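Local coordinates for uncharacterized protein (Novosphingobium aromaticivorans, PDB 3M7A) that is of unknown function, a DUF192 (COG1430) family member whose natural form is probably a secreted or lipid-anchored protein, at residues A[63-68]-A[119-124]; A[21-26]-A[38-43]. One frame throughout, in Å; residues are numbered along the deposited sequence. Where two conformers were deposited one is given.

Contact 1 (A[63-68]-A[119-124])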
HETATM    1  N   MSE A  63       0.849   2.210  -3.682  1.00  4.50           N
HETATM    2  CA  MSE A  63       1.315   3.415  -3.001  1.00  4.29           C
HETATM    3  C   MSE A  63       1.631   3.007  -1.564  1.00  4.17           C
HETATM    4  O   MSE A  63       0.810   2.355  -0.912  1.00  4.91           O
HETATM    5  CB  MSE A  63       0.299   4.546  -3.019  1.00  4.72           C
HETATM    6  CG  MSE A  63       0.788   5.831  -2.344  1.00  5.27           C
HETATM    7 SE   MSE A  63      -0.330   7.357  -2.576  0.75  6.96          SE
HETATM    8  CE  MSE A  63       0.276   7.878  -4.354  1.00  6.89           C
ATOM      9  N   ILE A  64       2.812   3.391  -1.093  1.00  4.21           N
ATOM     10  CA  ILE A  64       3.260   3.121   0.266  0.50  5.20           C
ATOM     11  C   ILE A  64       3.281   4.457   1.030  1.00  4.92           C
ATOM     12  O   ILE A  64       3.841   5.449   0.558  1.00  6.09           O
ATOM     13  CB  ILE A  64       4.640   2.376   0.276  0.50  5.31           C
ATOM     14  CG1 ILE A  64       5.076   1.986   1.701  0.50  8.06           C
ATOM     15  CG2 ILE A  64       5.737   3.173  -0.393  0.50  6.57           C
ATOM     16  CD1 ILE A  64       4.369   0.796   2.259  0.50  9.83           C
ATOM     17  N   PHE A  65       2.657   4.454   2.197  1.00  4.37           N
ATOM     18  CA  PHE A  65       2.498   5.593   3.069  1.00  4.16           C
ATOM     19  C   PHE A  65       3.380   5.324   4.283  1.00  4.96           C
ATOM     20  O   PHE A  65       3.145   4.362   5.001  1.00  6.27           O
ATOM     21  CB  PHE A  65       1.044   5.724   3.520  1.00  5.26           C
ATOM     22  CG  PHE A  65       0.016   5.921   2.404  1.00  4.70           C
ATOM     23  CD1 PHE A  65      -0.274   4.913   1.516  1.00  5.60           C
ATOM     24  CD2 PHE A  65      -0.713   7.098   2.320  1.00  5.25           C
ATOM     25  CE1 PHE A  65      -1.227   5.107   0.538  1.00  5.81           C
ATOM     26  CE2 PHE A  65      -1.672   7.285   1.343  1.00  6.71           C
ATOM     27  CZ  PHE A  65      -1.938   6.286   0.454  1.00  5.61           C
ATOM     28  N   LEU A  66       4.429   6.122   4.492  1.00  5.40           N
ATOM     29  CA  LEU A  66       5.417   5.878   5.551  1.00  6.42           C
ATOM     30  C   LEU A  66       5.203   6.916   6.629  1.00  6.68           C
ATOM     31  O   LEU A  66       5.196   8.124   6.355  1.00  7.97           O
ATOM     32  CB  LEU A  66       6.849   5.929   5.034  1.00  7.08           C
ATOM     33  CG  LEU A  66       7.239   4.832   4.068  1.00  8.51           C
ATOM     34  CD1 LEU A  66       8.741   4.990   3.714  1.00 10.21           C
ATOM     35  CD2 LEU A  66       6.893   3.416   4.605  1.00  8.60           C
ATOM     36  N   ARG A  67       5.008   6.438   7.847  1.00  7.50           N
ATOM     37  CA  ARG A  67       4.506   7.284   8.910  1.00  8.14           C
ATOM     38  C   ARG A  67       5.443   7.403  10.070  1.00  8.50           C
ATOM     39  O   ARG A  67       5.911   6.432  10.615  1.00  9.61           O
ATOM     40  CB  ARG A  67       3.183   6.749   9.420  1.00  8.07           C
ATOM     41  CG  ARG A  67       2.159   6.687   8.315  1.00  8.13           C
ATOM     42  CD  ARG A  67       0.922   5.956   8.718  1.00  9.45           C
ATOM     43  NE  ARG A  67       0.214   6.522   9.859  1.00  9.98           N
ATOM     44  CZ  ARG A  67      -0.574   7.585   9.802  1.00 10.07           C
ATOM     45  NH1 ARG A  67      -0.756   8.256   8.673  1.00 11.77           N
ATOM     46  NH2 ARG A  67      -1.212   7.997  10.879  1.00 14.25           N
ATOM     47  N   ASN A  68       5.692   8.643  10.453  1.00  9.60           N
ATOM     48  CA  ASN A  68       6.507   8.946  11.620  1.00  9.87           C
ATOM     49  C   ASN A  68       6.053  10.296  12.173  1.00  9.74           C
ATOM     50  O   ASN A  68       6.208  11.308  11.492  1.00 11.06           O
ATOM     51  CB  ASN A  68       8.004   8.974  11.310  1.00 10.15           C
ATOM     52  CG  ASN A  68       8.851   9.061  12.568  1.00 13.25           C
ATOM     53  OD1 ASN A  68       8.327   9.273  13.672  1.00 15.88           O
ATOM     54  ND2 ASN A  68      10.158   8.915  12.422  1.00 14.50           N
ATOM     55  N   VAL A 119       1.349   2.031   5.388  1.00  4.71           N
ATOM     56  CA  VAL A 119       0.179   1.538   4.712  1.00  4.99           C
ATOM     57  C   VAL A 119       0.554   1.279   3.264  1.00  4.37           C
ATOM     58  O   VAL A 119       1.233   2.085   2.654  1.00  4.98           O
ATOM     59  CB  VAL A 119      -0.985   2.553   4.769  1.00  5.12           C
ATOM     60  CG1 VAL A 119      -2.235   1.989   4.097  1.00  7.86           C
ATOM     61  CG2 VAL A 119      -1.294   2.932   6.241  1.00  6.18           C
ATOM     62  N   LEU A 120       0.110   0.139   2.730  1.00  4.33           N
ATOM     63  CA  LEU A 120       0.326  -0.202   1.339  1.00  4.34           C
ATOM     64  C   LEU A 120      -1.047  -0.321   0.689  1.00  3.87           C
ATOM     65  O   LEU A 120      -1.898  -1.111   1.134  1.00  4.95           O
ATOM     66  CB  LEU A 120       1.097  -1.513   1.220  1.00  4.50           C
ATOM     67  CG  LEU A 120       1.260  -2.010  -0.207  1.00  5.70           C
ATOM     68  CD1 LEU A 120       2.165  -1.079  -1.053  1.00  7.39           C
ATOM     69  CD2 LEU A 120       1.852  -3.426  -0.210  1.00  7.88           C
ATOM     70  N   GLU A 121      -1.272   0.478  -0.347  1.00  4.16           N
ATOM     71  CA  GLU A 121      -2.488   0.372  -1.160  1.00  4.42           C
ATOM     72  C   GLU A 121      -2.192  -0.296  -2.501  1.00  3.61           C
ATOM     73  O   GLU A 121      -1.245   0.075  -3.177  1.00  4.45           O
ATOM     74  CB  GLU A 121      -3.102   1.760  -1.426  1.00  5.11           C
ATOM     75  CG  GLU A 121      -3.648   2.411  -0.172  1.00  4.95           C
ATOM     76  CD  GLU A 121      -4.245   3.781  -0.356  1.00  6.16           C
ATOM     77  OE1 GLU A 121      -4.125   4.381  -1.425  1.00  6.83           O
ATOM     78  OE2 GLU A 121      -4.828   4.268   0.633  1.00  8.15           O
ATOM     79  N   ILE A 122      -3.002  -1.294  -2.822  1.00  4.25           N
ATOM     80  CA  ILE A 122      -2.925  -2.035  -4.071  1.00  4.66           C
ATOM     81  C   ILE A 122      -4.350  -2.183  -4.617  1.00  5.14           C
ATOM     82  O   ILE A 122      -5.328  -1.834  -3.971  1.00  4.86           O
ATOM     83  CB  ILE A 122      -2.261  -3.412  -3.866  1.00  5.20           C
ATOM     84  CG1 ILE A 122      -3.091  -4.340  -2.966  1.00  5.56           C
ATOM     85  CG2 ILE A 122      -0.831  -3.218  -3.337  1.00  6.23           C
ATOM     86  CD1 ILE A 122      -2.468  -5.736  -2.806  1.00  7.01           C
ATOM     87  N   ASN A 123      -4.471  -2.701  -5.824  1.00  5.31           N
ATOM     88  CA  ASN A 123      -5.776  -2.824  -6.442  1.00  5.01           C
ATOM     89  C   ASN A 123      -6.762  -3.637  -5.606  1.00  5.07           C
ATOM     90  O   ASN A 123      -6.411  -4.641  -4.971  1.00  5.80           O
ATOM     91  CB  ASN A 123      -5.636  -3.489  -7.816  1.00  5.61           C
ATOM     92  CG  ASN A 123      -5.250  -2.544  -8.903  1.00  6.20           C
ATOM     93  OD1 ASN A 123      -5.786  -1.449  -8.992  1.00  8.05           O
ATOM     94  ND2 ASN A 123      -4.358  -2.991  -9.781  1.00 10.50           N
ATOM     95  N   GLY A 124      -8.008  -3.216  -5.656  1.00  4.88           N
ATOM     96  CA  GLY A 124      -9.052  -3.866  -4.921  1.00  5.32           C
ATOM     97  C   GLY A 124      -9.127  -5.335  -5.239  1.00  4.76           C
ATOM     98  O   GLY A 124      -9.135  -5.723  -6.414  1.00  5.61           O
TER
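Met-63, Ile-64 and Phe-65 run antiparallel to Glu-121, Leu-120 and Val-119 at 166° between the short strand axes, with four backbone hydrogen bonds closing two rings, one at Met-63/Glu-121 and one at Phe-65/Val-119. The ladder is a regular antiparallel pairing inside the mixed, curled beta sheet of this DUF192 domain; Ile-64 and Leu-120 form the non-hydrogen-bonded pair between the rings. The straightest bond, Glu-121 N to Met-63 O, spans 2.9 Å and is nearly linear at the hydrogen, and Phe-65 N reaches Val-119 O at 2.8 Å. Both acceptor carbonyls also take a CA-H...O contact: Leu-120 CA lies 3.4 Å from Met-63 O, and Ile-64 CA approaches Val-119 O.

On the face carrying Phe-65, Val-119 and Glu-121, Phe-65 CB packs 4.0 Å from Val-119 CB, while the ring edge near CD1 meets Val-119 O. With CG beside its own backbone N (chi1 -60°), the ring runs back along the ladder toward the carboxylate of Glu-121, whose chain is extended beyond CG. The two flat groups meet obliquely, their planes 57° apart. Beyond the pair, Phe-75 sets its ring edge-to-face with Phe-65 and also touches Val-119 and Glu-121, covering part of this face. On the other face, in one of the two Ile-64 conformers, the CD1 methyl of Ile-64 packs against Leu-120 CB. At the carboxylate, Phe-65 CE1 comes within 3.4 Å of Glu-121 CD.

Contact 2 (A[21-26]-A[38-43]); sequences QIVPVT and SELART
Ser-38 faces two residues of the 21-26 strand: its backbone pairs with Val-23, and its side chain meets Val-25. Val-23 N donates to Ser-38 O and Ser-38 N returns a bond to Val-23 O, both 2.9 Å, with donors tilted out of the carbonyl planes. The Val-25 CG2 methyl sits 3.5 Å from Ser-38 OG; with OG beside the backbone N (chi1 -58°), the hydroxyl lies alongside this methyl and also makes a weak hydrogen bond with Phe-36 O. A third bond, Leu-40 N to Gln-21 O at 2.8 Å, approaches nearly along the C=O axis but is bent to 142° at the hydrogen. These bonds belong to a beta hairpin of strands 21-29 and 32-41, twisted enough that the local axes make 117°. At its open end, a water accepts from Gln-21 N and donates to Leu-40 O at 2.7 Å, carrying the pairing on where the strands separate. In one of the two Leu-40 conformers, Gln-21 and Leu-40 extend side by side in the same direction, Gln-21 NE2 lying 3.8 Å from Leu-40 CD1. On the face opposite Val-23 and Ser-38, Ile-22 CG1 lies 4.3 Å from Glu-39 CG. Farther out, Ser-18 hydrogen-bonds Glu-39 OE1 and Arg-54 forms a salt bridge to it; past the strand, Thr-43 OG1 caps the following helix at Glu-46 N.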
ATOM      1  N   GLN A  21       8.625   9.618  -5.394  1.00  5.89           N
ATOM      2  CA  GLN A  21       9.577   8.549  -5.572  1.00  5.42           C
ATOM      3  C   GLN A  21       8.809   7.236  -5.692  1.00  5.21           C
ATOM      4  O   GLN A  21       7.826   7.020  -4.980  1.00  6.65           O
ATOM      5  CB  GLN A  21      10.520   8.480  -4.368  1.00  7.31           C
ATOM      6  CG  GLN A  21      11.695   7.583  -4.612  1.00 10.36           C
ATOM      7  CD  GLN A  21      12.633   7.393  -3.424  1.00 11.21           C
ATOM      8  OE1 GLN A  21      13.676   6.745  -3.571  1.00 16.84           O
ATOM      9  NE2 GLN A  21      12.275   7.921  -2.249  1.00 13.25           N
ATOM     10  N   ILE A  22       9.264   6.334  -6.550  1.00  4.81           N
ATOM     11  CA  ILE A  22       8.753   4.971  -6.638  1.00  4.80           C
ATOM     12  C   ILE A  22       9.821   4.041  -6.096  1.00  5.90           C
ATOM     13  O   ILE A  22      10.974   4.077  -6.538  1.00  7.15           O
ATOM     14  CB  ILE A  22       8.434   4.581  -8.107  1.00  5.85           C
ATOM     15  CG1 ILE A  22       7.355   5.492  -8.703  1.00  6.69           C
ATOM     16  CG2 ILE A  22       8.057   3.108  -8.230  1.00  6.70           C
ATOM     17  CD1 ILE A  22       7.247   5.396 -10.217  1.00  9.06           C
ATOM     18  N   VAL A  23       9.433   3.213  -5.127  1.00  5.61           N
ATOM     19  CA  VAL A  23      10.340   2.296  -4.477  1.00  5.96           C
ATOM     20  C   VAL A  23       9.750   0.902  -4.483  1.00  5.78           C
ATOM     21  O   VAL A  23       8.534   0.717  -4.417  1.00  5.68           O
ATOM     22  CB  VAL A  23      10.656   2.759  -3.024  1.00  5.85           C
ATOM     23  CG1 VAL A  23      11.310   4.169  -3.013  1.00  9.30           C
ATOM     24  CG2 VAL A  23       9.391   2.706  -2.144  1.00  6.97           C
ATOM     25  N   PRO A  24      10.605  -0.119  -4.510  1.00  6.48           N
ATOM     26  CA  PRO A  24      10.090  -1.492  -4.420  1.00  6.78           C
ATOM     27  C   PRO A  24       9.642  -1.827  -2.994  1.00  5.72           C
ATOM     28  O   PRO A  24      10.352  -1.531  -2.029  1.00  7.54           O
ATOM     29  CB  PRO A  24      11.289  -2.341  -4.822  1.00  8.19           C
ATOM     30  CG  PRO A  24      12.462  -1.497  -4.470  1.00  8.62           C
ATOM     31  CD  PRO A  24      12.046  -0.094  -4.764  1.00  6.32           C
ATOM     32  N   VAL A  25       8.456  -2.431  -2.871  1.00  5.33           N
ATOM     33  CA  VAL A  25       7.910  -2.872  -1.574  1.00  5.11           C
ATOM     34  C   VAL A  25       7.598  -4.348  -1.726  1.00  6.04           C
ATOM     35  O   VAL A  25       7.000  -4.742  -2.719  1.00  6.69           O
ATOM     36  CB  VAL A  25       6.630  -2.091  -1.197  1.00  5.38           C
ATOM     37  CG1 VAL A  25       6.034  -2.632   0.101  1.00  6.27           C
ATOM     38  CG2 VAL A  25       6.910  -0.600  -1.128  1.00  7.31           C
ATOM     39  N   THR A  26       7.993  -5.146  -0.734  1.00  5.07           N
ATOM     40  CA  THR A  26       7.725  -6.580  -0.751  1.00  5.20           C
ATOM     41  C   THR A  26       6.817  -6.950   0.389  1.00  4.89           C
ATOM     42  O   THR A  26       6.827  -6.318   1.443  1.00  6.79           O
ATOM     43  CB  THR A  26       9.039  -7.414  -0.696  1.00  6.64           C
ATOM     44  OG1 THR A  26       9.741  -7.142   0.518  1.00  7.35           O
ATOM     45  CG2 THR A  26       9.917  -7.104  -1.921  1.00  8.52           C
ATOM     46  N   SER A  38       6.014   1.045  -5.753  1.00  5.14           N
ATOM     47  CA  SER A  38       5.097   1.872  -4.990  1.00  5.43           C
ATOM     48  C   SER A  38       5.533   3.324  -4.898  1.00  4.80           C
ATOM     49  O   SER A  38       6.640   3.619  -4.498  1.00  5.20           O
ATOM     50  CB  SER A  38       4.971   1.277  -3.584  1.00  5.13           C
ATOM     51  OG  SER A  38       4.511  -0.050  -3.638  1.00  7.34           O
ATOM     52  N   GLU A  39       4.627   4.225  -5.234  1.00  5.02           N
ATOM     53  CA  GLU A  39       4.829   5.642  -4.935  1.00  4.63           C
ATOM     54  C   GLU A  39       4.932   5.822  -3.424  1.00  4.25           C
ATOM     55  O   GLU A  39       4.110   5.249  -2.691  1.00  5.36           O
ATOM     56  CB  GLU A  39       3.640   6.438  -5.443  1.00  4.32           C
ATOM     57  CG  GLU A  39       3.645   6.636  -6.959  1.00  5.45           C
ATOM     58  CD  GLU A  39       2.311   7.186  -7.410  1.00  5.11           C
ATOM     59  OE1 GLU A  39       2.167   8.426  -7.387  1.00  6.51           O
ATOM     60  OE2 GLU A  39       1.369   6.391  -7.698  1.00  6.96           O
ATOM     61  N   LEU A  40       5.847   6.676  -2.972  1.00  4.83           N
ATOM     62  CA  LEU A  40       6.096   6.878  -1.556  0.50  5.20           C
ATOM     63  C   LEU A  40       5.468   8.194  -1.119  1.00  5.58           C
ATOM     64  O   LEU A  40       5.907   9.278  -1.530  1.00  5.60           O
ATOM     65  CB  LEU A  40       7.610   6.873  -1.307  0.50  5.60           C
ATOM     66  CG  LEU A  40       8.104   6.755   0.132  0.50  6.10           C
ATOM     67  CD1 LEU A  40       9.635   6.628   0.133  0.50  7.32           C
ATOM     68  CD2 LEU A  40       7.655   7.941   0.976  0.50  6.11           C
ATOM     69  N   ALA A  41       4.434   8.079  -0.302  1.00  5.28           N
ATOM     70  CA  ALA A  41       3.774   9.244   0.286  1.00  5.16           C
ATOM     71  C   ALA A  41       4.262   9.359   1.714  1.00  5.99           C
ATOM     72  O   ALA A  41       4.082   8.441   2.518  1.00  6.33           O
ATOM     73  CB  ALA A  41       2.261   9.048   0.267  1.00  6.10           C
ATOM     74  N   ARG A  42       4.882  10.491   2.025  1.00  5.96           N
ATOM     75  CA  ARG A  42       5.457  10.686   3.353  1.00  7.29           C
ATOM     76  C   ARG A  42       4.832  11.809   4.170  1.00  6.14           C
ATOM     77  O   ARG A  42       4.507  11.625   5.340  1.00  7.02           O
ATOM     78  CB  ARG A  42       6.948  10.943   3.271  1.00  9.39           C
ATOM     79  CG  ARG A  42       7.591  10.616   4.554  1.00 16.02           C
ATOM     80  CD  ARG A  42       9.032  10.735   4.555  1.00 17.75           C
ATOM     81  NE  ARG A  42       9.823   9.722   3.848  1.00 14.08           N
ATOM     82  CZ  ARG A  42      10.306   8.580   4.354  1.00 11.95           C
ATOM     83  NH1 ARG A  42       9.967   8.141   5.563  1.00 12.45           N
ATOM     84  NH2 ARG A  42      11.157   7.884   3.634  1.00 15.57           N
ATOM     85  N   THR A  43       4.678  12.997   3.598  1.00  6.24           N
ATOM     86  CA  THR A  43       4.142  14.097   4.381  1.00  5.67           C
ATOM     87  C   THR A  43       2.676  13.830   4.711  1.00  5.71           C
ATOM     88  O   THR A  43       2.005  13.065   3.999  1.00  6.36           O
ATOM     89  CB  THR A  43       4.272  15.451   3.694  1.00  6.24           C
ATOM     90  OG1 THR A  43       3.368  15.474   2.570  1.00  5.86           O
ATOM     91  CG2 THR A  43       5.705  15.768   3.245  1.00  8.52           C
TER
HETATM   92  O   HOH W   1       8.068  10.520  -2.609  1.00  6.71           O

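Strand 32-41 lies beside strand 61-66 in parallel, putting both contacts in one sheet with centres 8 Å apart. The junction is backbone-made: Ile-64 N to Glu-39 O and Ile-64 O to Ala-41 N are probable hydrogen bonds, each 2.8 Å, while Leu-120 CD1 packs against Ser-38 OG. Contact 1 is core, its centre about 3 Å from that of the chain, with six of seven touching residues buried; contact 2, about 9 Å out, is partly buried. Both rest on backbone bonds; contact 1 adds a buried ring lying against a carboxylate, contact 2 a bridging water and an exposed glutamine. Contact 1 joins strands distant in sequence; contact 2 closes a local hairpin.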